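Local coordinates for F5/8 type C domain protein (Bacteroides ovatus, PDB 4ZRX) that probably hydrolyses alpha-L-fucosides, removing terminal fucose from glycans, and also carries a C-terminal F5/8 type C domain of the kind that often binds sugars, at residues G142-P147 and W183-N188. Sequence-based numbering, arbitrary orientation.
Sequences GVYLSP and WFDGAN. With EDO (1,2-ethanediol), chain B.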
loop_
_atom_site.group_PDB
_atom_site.type_symbol
_atom_site.label_atom_id
_atom_site.label_comp_id
_atom_site.label_asym_id
_atom_site.label_seq_id
_atom_site.Cartn_x
_atom_site.Cartn_y
_atom_site.Cartn_z
ATOM N N GLY A 142 14.119 11.875 2.756
ATOM C CA GLY A 142 14.634 10.984 1.758
ATOM C C GLY A 142 14.399 11.535 0.361
ATOM O O GLY A 142 13.568 12.407 0.166
ATOM N N VAL A 143 15.164 11.035 -0.610
ATOM C CA VAL A 143 15.056 11.445 -1.988
ATOM C C VAL A 143 14.867 10.301 -2.975
ATOM O O VAL A 143 15.518 9.284 -2.881
ATOM C CB VAL A 143 16.220 12.347 -2.454
ATOM C CG1 VAL A 143 16.240 13.625 -1.614
ATOM C CG2 VAL A 143 17.502 11.614 -2.346
ATOM N N TYR A 144 14.020 10.557 -3.964
ATOM C CA TYR A 144 13.754 9.707 -5.128
ATOM C C TYR A 144 14.421 10.435 -6.290
ATOM O O TYR A 144 14.117 11.591 -6.556
ATOM C CB TYR A 144 12.260 9.579 -5.336
ATOM C CG TYR A 144 11.779 8.890 -6.584
ATOM C CD1 TYR A 144 11.890 9.460 -7.818
ATOM C CD2 TYR A 144 11.059 7.707 -6.494
ATOM C CE1 TYR A 144 11.428 8.835 -8.932
ATOM C CE2 TYR A 144 10.533 7.099 -7.598
ATOM C CZ TYR A 144 10.726 7.670 -8.853
ATOM O OH TYR A 144 10.298 7.124 -10.020
ATOM N N LEU A 145 15.356 9.749 -6.940
ATOM C CA LEU A 145 16.068 10.322 -8.077
ATOM C C LEU A 145 15.984 9.291 -9.192
ATOM O O LEU A 145 16.682 8.278 -9.164
ATOM C CB LEU A 145 17.514 10.664 -7.705
ATOM C CG LEU A 145 18.359 11.222 -8.845
ATOM C CD1 LEU A 145 17.968 12.653 -9.179
ATOM C CD2 LEU A 145 19.840 11.141 -8.526
ATOM N N SER A 146 15.128 9.547 -10.191
ATOM C CA SER A 146 14.844 8.502 -11.211
ATOM C C SER A 146 16.066 8.108 -12.044
ATOM O O SER A 146 16.656 8.992 -12.722
ATOM C CB SER A 146 13.710 8.930 -12.109
ATOM O OG SER A 146 13.453 7.994 -13.107
ATOM N N PRO A 147 16.462 6.830 -11.998
ATOM C CA PRO A 147 17.541 6.381 -12.922
ATOM C C PRO A 147 17.139 6.617 -14.378
ATOM O O PRO A 147 17.913 7.222 -15.112
ATOM C CB PRO A 147 17.700 4.895 -12.567
ATOM C CG PRO A 147 17.241 4.832 -11.141
ATOM C CD PRO A 147 16.113 5.764 -11.030
ATOM N N TRP A 183 15.871 6.461 -3.159
ATOM C CA TRP A 183 15.013 5.547 -3.873
ATOM C C TRP A 183 15.384 5.589 -5.346
ATOM O O TRP A 183 15.319 6.664 -5.977
ATOM C CB TRP A 183 13.562 6.014 -3.694
ATOM C CG TRP A 183 12.547 4.980 -3.434
ATOM C CD1 TRP A 183 12.242 4.452 -2.218
ATOM C CD2 TRP A 183 11.597 4.405 -4.355
ATOM N NE1 TRP A 183 11.226 3.576 -2.308
ATOM C CE2 TRP A 183 10.768 3.540 -3.593
ATOM C CE3 TRP A 183 11.435 4.435 -5.735
ATOM C CZ2 TRP A 183 9.731 2.789 -4.172
ATOM C CZ3 TRP A 183 10.423 3.712 -6.297
ATOM C CH2 TRP A 183 9.549 2.925 -5.521
ATOM N N PHE A 184 15.774 4.429 -5.879
ATOM C CA PHE A 184 16.106 4.273 -7.292
ATOM C C PHE A 184 15.128 3.316 -7.953
ATOM O O PHE A 184 15.234 2.087 -7.885
ATOM C CB PHE A 184 17.539 3.745 -7.417
ATOM C CG PHE A 184 18.634 4.702 -6.971
ATOM C CD1 PHE A 184 18.582 6.059 -7.232
ATOM C CD2 PHE A 184 19.803 4.184 -6.426
ATOM C CE1 PHE A 184 19.617 6.891 -6.892
ATOM C CE2 PHE A 184 20.884 5.014 -6.075
ATOM C CZ PHE A 184 20.787 6.398 -6.292
ATOM N N ASP A 185 14.094 3.901 -8.551
ATOM C CA ASP A 185 13.041 3.184 -9.210
ATOM C C ASP A 185 13.599 2.332 -10.323
ATOM O O ASP A 185 14.498 2.779 -11.058
ATOM C CB ASP A 185 12.057 4.190 -9.724
ATOM C CG ASP A 185 10.726 3.621 -10.071
ATOM O OD1 ASP A 185 10.600 2.391 -10.198
ATOM O OD2 ASP A 185 9.810 4.479 -10.191
ATOM N N GLY A 186 13.096 1.091 -10.423
ATOM C CA GLY A 186 13.543 0.154 -11.484
ATOM C C GLY A 186 12.778 0.309 -12.780
ATOM O O GLY A 186 13.144 -0.263 -13.808
ATOM N N ALA A 187 11.707 1.082 -12.735
ATOM C CA ALA A 187 10.798 1.214 -13.884
ATOM C C ALA A 187 11.524 1.853 -15.046
ATOM O O ALA A 187 12.311 2.795 -14.889
ATOM C CB ALA A 187 9.574 2.058 -13.503
ATOM N N ASN A 188 11.328 1.281 -16.221
ATOM C CA ASN A 188 11.961 1.745 -17.391
ATOM C C ASN A 188 11.072 1.378 -18.586
ATOM O O ASN A 188 10.780 0.213 -18.807
ATOM C CB ASN A 188 13.356 1.130 -17.557
ATOM C CG ASN A 188 14.136 1.826 -18.618
ATOM O OD1 ASN A 188 13.715 1.901 -19.781
ATOM N ND2 ASN A 188 15.215 2.454 -18.226
HETATM C C1 EDO B . 9.406 0.048 -8.051
HETATM O O1 EDO B . 8.429 0.685 -8.876
HETATM C C2 EDO B . 9.934 -1.198 -8.752
HETATM O O2 EDO B . 10.948 -0.800 -9.688
#
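Asp185 OD2 accepts a bond from Tyr144 OH at 2.7 Å, through the anti lone pair, with the ring and carboxylate planes 76° apart. Its OD1 takes Ala187 N from above the carboxylate plane, closing an Asx turn, and also takes both hydroxyls of a 1,2-ethanediol, the nearer being O1 at 3.1 Å. Gly186 N donates to O2 of the same diol, which probably comes from the crystallisation liquor but may mark a pocket. Tyr144 OH and Ala187 N hold the carboxylate just past the C-terminal end of strand 181-184. GH29 alpha-L-fucosidases carry an aspartate nucleophile here, and its place after this strand makes Asp185 the probable counterpart.

The Tyr144 ring crosses the Trp183 side chain. Their planes are 20° apart and the centroids 5.4 Å, so the rings barely overlap. CE2 of Tyr144 comes 3.4 Å from CE3 of Trp183. Trp183 NE1 bonds to Glu286. Just past strand 140-145, Pro147 CG packs on Phe184 CB at 3.9 Å.

Parallel pairing joins the strands: Trp183 N bonds to Val143 O at 2.9 Å, and Leu145 N to Trp183 O. They are neighbours in the TIM-type barrel, linked by helix 158-174, which packs on Leu145, and flanked by strands 91-97 and 216-219.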